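Local atomic coordinates of hypothetical protein PH0107 (Pyrococcus horikoshii, PDB entry 2YZI), a protein that is of unknown function but carries two CBS domains, a module that in many relatives binds adenine nucleotides, so it may act as a regulatory ligand sensor. Residues Lys6-Ile9 with Lys10-Met13; Pro22-Ser25 with Val26-Ser30; Asp58-Arg61 with Arg62-Pro66; Val87-Pro90 with Leu91-Leu95; Ile108-Gly112 with Lys113-Ile117. One frame throughout, in Å; residues are numbered along the deposited sequence.

Contact 1: residues Lys6-Ile9 with Lys10-Met13; sequences KAPI and KVYM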
loop_
_atom_site.group_PDB
_atom_site.type_symbol
_atom_site.label_atom_id
_atom_site.label_comp_id
_atom_site.label_asym_id
_atom_site.label_seq_id
_atom_site.Cartn_x
_atom_site.Cartn_y
_atom_site.Cartn_z
ATOM N N LYS B 6 -4.812 -2.599 -22.584
ATOM C CA LYS B 6 -5.869 -2.096 -23.450
ATOM C C LYS B 6 -7.261 -2.369 -22.897
ATOM O O LYS B 6 -8.196 -1.622 -23.176
ATOM C CB LYS B 6 -5.752 -2.719 -24.844
ATOM C CG LYS B 6 -4.447 -2.403 -25.561
ATOM C CD LYS B 6 -4.287 -3.249 -26.822
ATOM C CE LYS B 6 -2.913 -3.077 -27.463
ATOM N NZ LYS B 6 -2.646 -1.679 -27.923
ATOM N N ALA B 7 -7.392 -3.434 -22.113
ATOM C CA ALA B 7 -8.680 -3.829 -21.536
ATOM C C ALA B 7 -9.248 -2.847 -20.512
ATOM O O ALA B 7 -8.507 -2.192 -19.790
ATOM C CB ALA B 7 -8.553 -5.209 -20.911
ATOM N N PRO B 8 -10.582 -2.755 -20.425
ATOM C CA PRO B 8 -11.267 -1.854 -19.488
ATOM C C PRO B 8 -10.950 -2.217 -18.048
ATOM O O PRO B 8 -10.867 -3.403 -17.708
ATOM C CB PRO B 8 -12.734 -2.075 -19.816
ATOM C CG PRO B 8 -12.757 -3.520 -20.172
ATOM C CD PRO B 8 -11.554 -3.641 -21.084
ATOM N N ILE B 9 -10.793 -1.200 -17.201
ATOM C CA ILE B 9 -10.458 -1.422 -15.799
ATOM C C ILE B 9 -11.489 -2.285 -15.087
ATOM O O ILE B 9 -11.195 -2.900 -14.069
ATOM C CB ILE B 9 -10.312 -0.083 -15.014
ATOM C CG1 ILE B 9 -9.506 -0.324 -13.734
ATOM C CG2 ILE B 9 -11.684 0.481 -14.631
ATOM C CD1 ILE B 9 -8.082 -0.751 -13.986
ATOM N N LYS B 10 -12.694 -2.346 -15.627
ATOM C CA LYS B 10 -13.722 -3.133 -14.978
ATOM C C LYS B 10 -13.394 -4.608 -14.834
ATOM O O LYS B 10 -14.022 -5.298 -14.035
ATOM C CB LYS B 10 -15.072 -2.961 -15.691
ATOM C CG LYS B 10 -15.107 -3.313 -17.167
ATOM C CD LYS B 10 -16.490 -2.963 -17.722
ATOM C CE LYS B 10 -16.654 -3.357 -19.170
ATOM N NZ LYS B 10 -18.012 -2.971 -19.661
ATOM N N VAL B 11 -12.406 -5.099 -15.577
ATOM C CA VAL B 11 -12.063 -6.513 -15.471
ATOM C C VAL B 11 -11.050 -6.801 -14.360
ATOM O O VAL B 11 -10.927 -7.937 -13.899
ATOM C CB VAL B 11 -11.520 -7.079 -16.812
ATOM C CG1 VAL B 11 -12.311 -6.507 -17.966
ATOM C CG2 VAL B 11 -10.042 -6.796 -16.961
ATOM N N TYR B 12 -10.336 -5.774 -13.921
ATOM C CA TYR B 12 -9.342 -5.954 -12.870
ATOM C C TYR B 12 -9.789 -5.366 -11.529
ATOM O O TYR B 12 -9.155 -5.602 -10.502
ATOM C CB TYR B 12 -8.024 -5.312 -13.291
ATOM C CG TYR B 12 -7.547 -5.727 -14.658
ATOM C CD1 TYR B 12 -7.100 -7.024 -14.900
ATOM C CD2 TYR B 12 -7.531 -4.817 -15.713
ATOM C CE1 TYR B 12 -6.643 -7.403 -16.165
ATOM C CE2 TYR B 12 -7.079 -5.182 -16.982
ATOM C CZ TYR B 12 -6.636 -6.476 -17.196
ATOM O OH TYR B 12 -6.179 -6.839 -18.440
HETATM N N MSE B 13 -10.875 -4.600 -11.540
HETATM C CA MSE B 13 -11.377 -4.000 -10.312
HETATM C C MSE B 13 -12.032 -5.026 -9.400
HETATM O O MSE B 13 -12.319 -6.155 -9.808
HETATM C CB MSE B 13 -12.404 -2.916 -10.619
HETATM C CG MSE B 13 -13.659 -3.422 -11.307
HETATM SE SE MSE B 13 -15.107 -2.124 -11.185
HETATM C CE MSE B 13 -16.607 -3.357 -11.119
#
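A beta turn from Pro8 to Val11, in the N-terminal segment that precedes strand 19-20 and packs against the second CBS domain, is closed by Pro8 O, and the next carbonyl, of Ile9, carries the bend onward. Val11 N donates to Pro8 O almost straight (3.1 Å, 173° at the hydrogen), coming from above the carbonyl plane. Ile9 O is gripped twice: Tyr12 N approaches from above its plane at 3.0 Å, while Met13 N, at 3.1 Å, lies nearly in line with the C=O bond, though its own hydrogen is bent away from that line. On the outer side, the Pro8 ring is met by two side chains, Pro8 CG touching Val11 CG1 at 3.7 Å and Pro8 CB touching Lys10 CG at 3.8 Å. Ile9 turns its side chain the other way, onto Leu91 and Val94 of helix 91-101 and Phe118 of strand 113-119, which anchors the turn to the domain core. Tyr12, with CG anti to the carbonyl carbon (chi1 -51°), has Val11 CG2 over one ring face. Its hydroxyl is hydrogen-bonded to Asp4 N, and Tyr12 OH also lies 3.8 Å from Ala7 CB.

Contact 2: residues Pro22-Ser25 with Val26-Ser30; sequences PSTS and VQEAS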
loop_
_atom_site.group_PDB
_atom_site.type_symbol
_atom_site.label_atom_id
_atom_site.label_comp_id
_atom_site.label_asym_id
_atom_site.label_seq_id
_atom_site.Cartn_x
_atom_site.Cartn_y
_atom_site.Cartn_z
ATOM N N PRO B 22 -19.265 8.530 9.395
ATOM C CA PRO B 22 -18.418 9.676 9.748
ATOM C C PRO B 22 -17.983 9.685 11.205
ATOM O O PRO B 22 -16.896 10.166 11.529
ATOM C CB PRO B 22 -19.295 10.881 9.415
ATOM C CG PRO B 22 -20.188 10.360 8.337
ATOM C CD PRO B 22 -20.538 8.984 8.818
ATOM N N SER B 23 -18.835 9.158 12.079
ATOM C CA SER B 23 -18.544 9.125 13.512
ATOM C C SER B 23 -17.587 7.993 13.917
ATOM O O SER B 23 -17.134 7.942 15.054
ATOM C CB SER B 23 -19.848 9.009 14.312
ATOM O OG SER B 23 -20.448 7.739 14.142
ATOM N N THR B 24 -17.288 7.096 12.985
ATOM C CA THR B 24 -16.389 5.978 13.247
ATOM C C THR B 24 -15.018 6.516 13.667
ATOM O O THR B 24 -14.480 7.412 13.020
ATOM C CB THR B 24 -16.224 5.119 11.980
ATOM O OG1 THR B 24 -17.513 4.690 11.526
ATOM C CG2 THR B 24 -15.346 3.901 12.261
ATOM N N SER B 25 -14.450 5.983 14.742
ATOM C CA SER B 25 -13.146 6.464 15.187
ATOM C C SER B 25 -12.004 5.884 14.354
ATOM O O SER B 25 -12.103 4.782 13.799
ATOM C CB SER B 25 -12.906 6.127 16.665
ATOM O OG SER B 25 -12.429 4.802 16.826
ATOM N N VAL B 26 -10.917 6.640 14.281
ATOM C CA VAL B 26 -9.743 6.228 13.532
ATOM C C VAL B 26 -9.251 4.871 14.009
ATOM O O VAL B 26 -8.837 4.041 13.205
ATOM C CB VAL B 26 -8.615 7.268 13.666
ATOM C CG1 VAL B 26 -7.334 6.735 13.055
ATOM C CG2 VAL B 26 -9.026 8.561 12.976
ATOM N N GLN B 27 -9.321 4.635 15.316
ATOM C CA GLN B 27 -8.873 3.365 15.867
ATOM C C GLN B 27 -9.724 2.202 15.359
ATOM O O GLN B 27 -9.193 1.154 14.996
ATOM C CB GLN B 27 -8.905 3.407 17.391
ATOM C CG GLN B 27 -7.900 2.466 18.025
ATOM C CD GLN B 27 -8.008 2.414 19.537
ATOM O OE1 GLN B 27 -7.992 3.445 20.210
ATOM N NE2 GLN B 27 -8.110 1.207 20.079
ATOM N N GLU B 28 -11.039 2.385 15.322
ATOM C CA GLU B 28 -11.935 1.337 14.841
ATOM C C GLU B 28 -11.760 1.119 13.341
ATOM O O GLU B 28 -11.695 -0.018 12.874
ATOM C CB GLU B 28 -13.387 1.703 15.157
ATOM C CG GLU B 28 -14.428 0.828 14.475
ATOM C CD GLU B 28 -14.069 -0.651 14.472
ATOM O OE1 GLU B 28 -13.473 -1.134 15.459
ATOM O OE2 GLU B 28 -14.394 -1.340 13.483
ATOM N N ALA B 29 -11.693 2.210 12.587
ATOM C CA ALA B 29 -11.496 2.119 11.148
ATOM C C ALA B 29 -10.185 1.360 10.871
ATOM O O ALA B 29 -10.106 0.544 9.948
ATOM C CB ALA B 29 -11.442 3.516 10.541
ATOM N N SER B 30 -9.162 1.623 11.681
ATOM C CA SER B 30 -7.878 0.942 11.520
ATOM C C SER B 30 -8.016 -0.568 11.699
ATOM O O SER B 30 -7.435 -1.343 10.942
ATOM C CB SER B 30 -6.845 1.473 12.522
ATOM O OG SER B 30 -6.392 2.766 12.166
#
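The extended backbone of Thr24 and Ser25 runs straight into the first turn of helix 26-35, and Ser25 O receives Ala29 N at 2.9 Å with an almost linear N-H (175°). One residue on, Ser30 N repeats the pattern to Val26 O. Ser25 occupies the N-cap: its chi1 of 83° sets OG between the backbone N and the carbonyl carbon, from where Ser25 OG accepts Glu28 N at 3.2 Å (163°). In this first CBS domain the cap joins the loop after strand 19-20 to the helix, whose inner side lies on helix 56-64 through Val26 and Ser30. With an alanine at the N-cap, Glu28 N would probably lose its side-chain acceptor and the start of the helix could fray. Beside the cap, Thr24 sends its methyl over the same turn, Thr24 CG2 reaching Glu28 CG at 3.9 Å, while Thr24 OG1 turns back to Lys21 O. Glu28 bends at chi2 and carries its carboxylate to a salt bridge with Arg31. Farther along, Ser30 OG folds back on the helix and binds Val26 O at 2.9 Å, on the face of that carbonyl opposite to Ser30 N.

Contact 3: residues Asp58-Arg61 with Arg62-Pro66; sequences DIIR and RVIVP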
loop_
_atom_site.group_PDB
_atom_site.type_symbol
_atom_site.label_atom_id
_atom_site.label_comp_id
_atom_site.label_asym_id
_atom_site.label_seq_id
_atom_site.Cartn_x
_atom_site.Cartn_y
_atom_site.Cartn_z
ATOM N N ASP B 58 -3.184 8.464 5.079
ATOM C CA ASP B 58 -3.813 9.659 5.639
ATOM C C ASP B 58 -3.773 9.559 7.153
ATOM O O ASP B 58 -3.548 10.549 7.843
ATOM C CB ASP B 58 -5.275 9.792 5.199
ATOM C CG ASP B 58 -5.429 9.937 3.706
ATOM O OD1 ASP B 58 -4.651 10.691 3.080
ATOM O OD2 ASP B 58 -6.346 9.305 3.153
ATOM N N ILE B 59 -4.008 8.352 7.657
ATOM C CA ILE B 59 -3.996 8.094 9.090
ATOM C C ILE B 59 -2.620 8.374 9.692
ATOM O O ILE B 59 -2.528 8.899 10.797
ATOM C CB ILE B 59 -4.411 6.637 9.382
ATOM C CG1 ILE B 59 -5.905 6.478 9.097
ATOM C CG2 ILE B 59 -4.087 6.262 10.820
ATOM C CD1 ILE B 59 -6.383 5.053 9.053
ATOM N N ILE B 60 -1.555 8.044 8.963
ATOM C CA ILE B 60 -0.208 8.286 9.472
ATOM C C ILE B 60 0.104 9.787 9.475
ATOM O O ILE B 60 0.565 10.332 10.474
ATOM C CB ILE B 60 0.876 7.550 8.629
ATOM C CG1 ILE B 60 0.720 6.031 8.741
ATOM C CG2 ILE B 60 2.265 7.935 9.121
ATOM C CD1 ILE B 60 1.067 5.479 10.109
ATOM N N ARG B 61 -0.172 10.449 8.355
ATOM C CA ARG B 61 0.095 11.877 8.214
ATOM C C ARG B 61 -0.832 12.825 8.988
ATOM O O ARG B 61 -0.392 13.868 9.472
ATOM C CB ARG B 61 0.064 12.270 6.737
ATOM C CG ARG B 61 0.250 13.767 6.503
ATOM C CD ARG B 61 0.040 14.181 5.047
ATOM N NE ARG B 61 -1.310 13.891 4.574
ATOM C CZ ARG B 61 -1.724 12.695 4.170
ATOM N NH1 ARG B 61 -0.891 11.661 4.174
ATOM N NH2 ARG B 61 -2.973 12.529 3.764
ATOM N N ARG B 62 -2.106 12.474 9.103
ATOM C CA ARG B 62 -3.047 13.351 9.788
ATOM C C ARG B 62 -3.361 12.988 11.232
ATOM O O ARG B 62 -4.106 13.702 11.909
ATOM C CB ARG B 62 -4.332 13.458 8.967
ATOM C CG ARG B 62 -4.078 14.081 7.608
ATOM C CD ARG B 62 -5.320 14.158 6.749
ATOM N NE ARG B 62 -5.016 14.767 5.455
ATOM C CZ ARG B 62 -5.905 14.971 4.489
ATOM N NH1 ARG B 62 -7.171 14.615 4.662
ATOM N NH2 ARG B 62 -5.529 15.535 3.348
ATOM N N VAL B 63 -2.784 11.889 11.709
ATOM C CA VAL B 63 -3.009 11.466 13.081
ATOM C C VAL B 63 -1.693 11.245 13.830
ATOM O O VAL B 63 -1.379 11.991 14.749
ATOM C CB VAL B 63 -3.862 10.175 13.140
ATOM C CG1 VAL B 63 -4.101 9.774 14.590
ATOM C CG2 VAL B 63 -5.198 10.398 12.431
ATOM N N ILE B 64 -0.926 10.231 13.426
ATOM C CA ILE B 64 0.345 9.916 14.073
ATOM C C ILE B 64 1.326 11.077 14.171
ATOM O O ILE B 64 1.866 11.335 15.243
ATOM C CB ILE B 64 1.088 8.761 13.366
ATOM C CG1 ILE B 64 0.313 7.450 13.521
ATOM C CG2 ILE B 64 2.497 8.613 13.963
ATOM C CD1 ILE B 64 0.310 6.911 14.931
ATOM N N VAL B 65 1.573 11.771 13.066
ATOM C CA VAL B 65 2.521 12.880 13.097
ATOM C C VAL B 65 2.074 14.024 14.017
ATOM O O VAL B 65 2.829 14.459 14.884
ATOM C CB VAL B 65 2.797 13.420 11.675
ATOM C CG1 VAL B 65 3.640 14.688 11.747
ATOM C CG2 VAL B 65 3.521 12.361 10.853
ATOM N N PRO B 66 0.840 14.524 13.843
ATOM C CA PRO B 66 0.364 15.617 14.700
ATOM C C PRO B 66 0.147 15.196 16.158
ATOM O O PRO B 66 -0.025 16.040 17.037
ATOM C CB PRO B 66 -0.941 16.039 14.027
ATOM C CG PRO B 66 -0.720 15.661 12.580
ATOM C CD PRO B 66 -0.082 14.309 12.715
#
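Arg61 and Arg62, neighbours in the last turns of helix 56-64 of the first CBS domain, lie side by side and point the same way, with Ile60 on another side of the helix. Arg61 leaves the backbone with CG anti to N (chi1 176°) and then bends at chi3, which brings its guanidinium back over the preceding turn. There Arg61 NH2 forms a salt bridge with Asp58 OD1 at 2.6 Å, the oxygen lying in the guanidinium plane and using its anti lone pair; Asp58 OD2 is taken by Thr55 N. Were Arg61 replaced by a methionine, Asp58 OD1 is likely to be left without its charged mate. Arg62 stretches out from CG to NE, and its guanidinium plane stands 78° from that of Arg61, with Arg61 NH2 and Arg62 NE 3.5 Å apart. Arg62 NH1 goes on to Ile77 O, while Arg62 N binds Asp58 O at 2.7 Å. Ile60 CD1 meets Ile64 CG1 at 4.0 Å, and the pair packs on Met34 and Ser30 of the second subunit. Here the helix widens into a pi-type turn: Val65 N bonds to Ile60 O at 3.1 Å, nearly in line with the carbonyl, and Ile64 N reaches Ile59 O only weakly. Two like charges sit close together at the arginines, and Asp58, its OD1 4.7 Å from Arg62 NE, probably offsets both, more directly that of Arg61.

Contact 4: residues Val87-Pro90 with Leu91-Leu95; sequences VNTP and LGEVL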
loop_
_atom_site.group_PDB
_atom_site.type_symbol
_atom_site.label_atom_id
_atom_site.label_comp_id
_atom_site.label_asym_id
_atom_site.label_seq_id
_atom_site.Cartn_x
_atom_site.Cartn_y
_atom_site.Cartn_z
ATOM N N VAL B 87 -15.424 2.684 -15.469
ATOM C CA VAL B 87 -15.332 1.234 -15.683
ATOM C C VAL B 87 -14.714 0.869 -17.027
ATOM O O VAL B 87 -14.029 -0.145 -17.142
ATOM C CB VAL B 87 -16.723 0.533 -15.588
ATOM C CG1 VAL B 87 -17.264 0.633 -14.181
ATOM C CG2 VAL B 87 -17.702 1.167 -16.561
ATOM N N ASN B 88 -14.950 1.702 -18.037
ATOM C CA ASN B 88 -14.428 1.446 -19.376
ATOM C C ASN B 88 -13.036 1.995 -19.667
ATOM O O ASN B 88 -12.481 1.720 -20.724
ATOM C CB ASN B 88 -15.412 1.961 -20.425
ATOM C CG ASN B 88 -16.672 1.133 -20.486
ATOM O OD1 ASN B 88 -17.753 1.651 -20.757
ATOM N ND2 ASN B 88 -16.543 -0.163 -20.244
ATOM N N THR B 89 -12.481 2.770 -18.740
ATOM C CA THR B 89 -11.139 3.323 -18.898
ATOM C C THR B 89 -10.172 2.144 -18.933
ATOM O O THR B 89 -10.180 1.318 -18.029
ATOM C CB THR B 89 -10.739 4.215 -17.688
ATOM O OG1 THR B 89 -11.691 5.272 -17.516
ATOM C CG2 THR B 89 -9.350 4.807 -17.897
ATOM N N PRO B 90 -9.332 2.048 -19.977
ATOM C CA PRO B 90 -8.369 0.947 -20.085
ATOM C C PRO B 90 -7.307 0.969 -18.985
ATOM O O PRO B 90 -6.837 2.033 -18.565
ATOM C CB PRO B 90 -7.766 1.151 -21.472
ATOM C CG PRO B 90 -7.829 2.633 -21.642
ATOM C CD PRO B 90 -9.224 2.942 -21.138
ATOM N N LEU B 91 -6.943 -0.223 -18.527
ATOM C CA LEU B 91 -5.953 -0.402 -17.477
ATOM C C LEU B 91 -4.776 0.573 -17.535
ATOM O O LEU B 91 -4.483 1.251 -16.548
ATOM C CB LEU B 91 -5.420 -1.835 -17.514
ATOM C CG LEU B 91 -4.327 -2.173 -16.503
ATOM C CD1 LEU B 91 -4.851 -1.935 -15.106
ATOM C CD2 LEU B 91 -3.874 -3.618 -16.670
ATOM N N GLY B 92 -4.105 0.629 -18.684
ATOM C CA GLY B 92 -2.959 1.510 -18.852
ATOM C C GLY B 92 -3.196 2.942 -18.417
ATOM O O GLY B 92 -2.400 3.502 -17.664
ATOM N N GLU B 93 -4.285 3.534 -18.900
ATOM C CA GLU B 93 -4.643 4.906 -18.560
ATOM C C GLU B 93 -4.953 5.053 -17.068
ATOM O O GLU B 93 -4.686 6.104 -16.463
ATOM C CB GLU B 93 -5.851 5.354 -19.389
ATOM C CG GLU B 93 -5.573 5.440 -20.887
ATOM C CD GLU B 93 -6.793 5.876 -21.694
ATOM O OE1 GLU B 93 -7.460 6.852 -21.285
ATOM O OE2 GLU B 93 -7.079 5.255 -22.741
ATOM N N VAL B 94 -5.516 4.007 -16.471
ATOM C CA VAL B 94 -5.828 4.043 -15.048
ATOM C C VAL B 94 -4.519 4.061 -14.268
ATOM O O VAL B 94 -4.354 4.834 -13.324
ATOM C CB VAL B 94 -6.681 2.826 -14.639
ATOM C CG1 VAL B 94 -6.777 2.732 -13.110
ATOM C CG2 VAL B 94 -8.074 2.966 -15.244
ATOM N N LEU B 95 -3.578 3.214 -14.679
ATOM C CA LEU B 95 -2.267 3.154 -14.035
ATOM C C LEU B 95 -1.567 4.510 -14.119
ATOM O O LEU B 95 -0.989 4.991 -13.141
ATOM C CB LEU B 95 -1.397 2.093 -14.702
ATOM C CG LEU B 95 -1.329 0.720 -14.037
ATOM C CD1 LEU B 95 -2.716 0.206 -13.753
ATOM C CD2 LEU B 95 -0.562 -0.242 -14.939
#
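Thr89 lays its methyl across the first turn of helix 91-101, Thr89 CG2 pressing on Val94 CG2 at 3.5 Å, closer than usual for two carbons. The same methyl also lies 3.8 Å from Glu93 CB. Its place follows from chi1 of -57°, which turns CG2 anti to the backbone N and leaves OG1 beside that N, bonded to Asn86 O. Pro90 is the N-cap of the helix and, unlike a serine or aspartate, brings no side-chain acceptor to the amides of the first turn. The main-chain link is Val94 N to Pro90 O, 3.2 Å long, with the donor in the carbonyl plane. Over the proline ring crosses the extended chain of Glu93, Glu93 CG meeting Pro90 CG at 3.7 Å; the still closer approach of its carboxylate to that ring is doubtful. This is the entry from strand 84-86 into the helix of the second CBS domain, and Leu91 and Val94 pass beneath it to the domain core at Phe118. The side-chain chemistry at the cap is therefore mainly apolar, and polar partners at the start of the helix come from the main chain instead, Ala7 bonding to Leu91 and Met5 to Gly92.

Contact 5: residues Ile108-Gly112 with Lys113-Ile117; sequences IEEEG and KIVGI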
loop_
_atom_site.group_PDB
_atom_site.type_symbol
_atom_site.label_atom_id
_atom_site.label_comp_id
_atom_site.label_asym_id
_atom_site.label_seq_id
_atom_site.Cartn_x
_atom_site.Cartn_y
_atom_site.Cartn_z
ATOM N N ILE B 108 -13.757 3.275 -8.717
ATOM C CA ILE B 108 -14.261 3.080 -10.063
ATOM C C ILE B 108 -15.684 3.607 -10.160
ATOM O O ILE B 108 -16.525 3.379 -9.289
ATOM C CB ILE B 108 -14.220 1.599 -10.479
ATOM C CG1 ILE B 108 -12.804 1.027 -10.263
ATOM C CG2 ILE B 108 -14.620 1.465 -11.943
ATOM C CD1 ILE B 108 -11.694 1.762 -11.012
ATOM N N GLU B 109 -15.941 4.328 -11.244
ATOM C CA GLU B 109 -17.233 4.942 -11.472
ATOM C C GLU B 109 -17.911 4.464 -12.741
ATOM O O GLU B 109 -17.258 4.117 -13.722
ATOM C CB GLU B 109 -17.046 6.465 -11.509
ATOM C CG GLU B 109 -18.188 7.268 -12.102
ATOM C CD GLU B 109 -18.086 7.407 -13.608
ATOM O OE1 GLU B 109 -16.945 7.427 -14.127
ATOM O OE2 GLU B 109 -19.146 7.511 -14.267
ATOM N N GLU B 110 -19.235 4.427 -12.688
ATOM C CA GLU B 110 -20.064 4.055 -13.822
ATOM C C GLU B 110 -21.353 4.877 -13.726
ATOM O O GLU B 110 -22.086 4.790 -12.749
ATOM C CB GLU B 110 -20.392 2.558 -13.813
ATOM C CG GLU B 110 -21.317 2.160 -14.957
ATOM C CD GLU B 110 -21.618 0.677 -14.998
ATOM O OE1 GLU B 110 -21.931 0.099 -13.937
ATOM O OE2 GLU B 110 -21.558 0.090 -16.099
ATOM N N GLU B 111 -21.606 5.697 -14.736
ATOM C CA GLU B 111 -22.795 6.534 -14.759
ATOM C C GLU B 111 -22.969 7.373 -13.494
ATOM O O GLU B 111 -24.087 7.586 -13.032
ATOM C CB GLU B 111 -24.032 5.665 -14.987
ATOM C CG GLU B 111 -24.107 5.079 -16.379
ATOM C CD GLU B 111 -25.249 4.100 -16.538
ATOM O OE1 GLU B 111 -25.133 2.965 -16.026
ATOM O OE2 GLU B 111 -26.261 4.469 -17.172
ATOM N N GLY B 112 -21.857 7.830 -12.926
ATOM C CA GLY B 112 -21.926 8.672 -11.746
ATOM C C GLY B 112 -21.778 8.020 -10.386
ATOM O O GLY B 112 -21.435 8.696 -9.424
ATOM N N LYS B 113 -22.038 6.723 -10.288
ATOM C CA LYS B 113 -21.924 6.044 -9.007
ATOM C C LYS B 113 -20.624 5.253 -8.848
ATOM O O LYS B 113 -20.025 4.817 -9.828
ATOM C CB LYS B 113 -23.120 5.110 -8.807
ATOM C CG LYS B 113 -24.464 5.825 -8.690
ATOM C CD LYS B 113 -25.606 4.826 -8.550
ATOM C CE LYS B 113 -26.985 5.487 -8.672
ATOM N NZ LYS B 113 -28.100 4.474 -8.602
ATOM N N ILE B 114 -20.187 5.073 -7.608
ATOM C CA ILE B 114 -18.973 4.311 -7.344
ATOM C C ILE B 114 -19.391 2.839 -7.333
ATOM O O ILE B 114 -20.259 2.443 -6.556
ATOM C CB ILE B 114 -18.343 4.719 -5.979
ATOM C CG1 ILE B 114 -18.227 6.246 -5.899
ATOM C CG2 ILE B 114 -16.953 4.103 -5.828
ATOM C CD1 ILE B 114 -17.411 6.862 -7.021
ATOM N N VAL B 115 -18.794 2.036 -8.206
ATOM C CA VAL B 115 -19.152 0.625 -8.300
ATOM C C VAL B 115 -18.072 -0.347 -7.871
ATOM O O VAL B 115 -18.322 -1.538 -7.730
ATOM C CB VAL B 115 -19.571 0.252 -9.731
ATOM C CG1 VAL B 115 -20.908 0.859 -10.041
ATOM C CG2 VAL B 115 -18.521 0.729 -10.723
ATOM N N GLY B 116 -16.871 0.165 -7.667
ATOM C CA GLY B 116 -15.782 -0.685 -7.251
ATOM C C GLY B 116 -14.557 0.149 -6.969
ATOM O O GLY B 116 -14.639 1.373 -6.878
ATOM N N ILE B 117 -13.422 -0.527 -6.838
ATOM C CA ILE B 117 -12.160 0.130 -6.564
ATOM C C ILE B 117 -11.028 -0.705 -7.143
ATOM O O ILE B 117 -11.118 -1.933 -7.185
ATOM C CB ILE B 117 -11.947 0.280 -5.047
ATOM C CG1 ILE B 117 -10.707 1.132 -4.773
ATOM C CG2 ILE B 117 -11.827 -1.098 -4.402
ATOM C CD1 ILE B 117 -10.462 1.375 -3.306
#
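Ile108 and Gly116 form a hydrogen-bonded antiparallel pair in the beta hairpin of strands 105-110 and 113-119, which lies in the sheet of the second CBS domain. This end is the compact one. Ile108 N donates to Gly116 O at 2.8 Å, nearly straight at the hydrogen, and Ile108 O receives Val115 N at 2.9 Å. Between this pair and the next, Glu109 with Ile114, the register slips by one residue in a beta bulge. Val115 crosses both Ile108 and Glu110 at about a right angle: Val115 CG2 lies 4.2 Å from Ile108 CG2 and 4.0 Å from Glu110 CB, and Val87 from the neighbouring loop rests on all three residues. Toward the turn the hairpin becomes open to solvent. Glu110 and Lys113 are joined by two backbone bonds around a type I' turn, Glu110 N to Lys113 O at 3.0 Å and Lys113 N to Glu110 O at 3.1 Å, while the extended Lys113 side chain runs off from the turn. The exposed turn is still tied down from one strand: Glu109 bends at chi2 (-87°), its OE1 held by Asn86 ND2, and with its anti lone pair Glu109 OE2 accepts Gly112 N at 3.0 Å.

In the fold
Along the chain the five contacts follow one another in series and fall into two clusters. Contacts 2 and 3, centres 13 Å apart, belong to the first CBS domain, where helices 26-35 and 56-64 pack together; both touch the second subunit. Contacts 4 and 5, centres also 13 Å apart, share the second domain and are joined by Val87, which bonds to Glu109. Contact 1, although first in sequence, sits with this second cluster, 6 Å from contact 4 between centres and tied to it by Ile9 to Thr89 and Ala7 to Leu91. The centres of contacts 1 and 2 are 31 Å apart, on opposite sides of the chain's centre: the chain first packs by helix 91-101, then crosses to the helices of contacts 2 and 3.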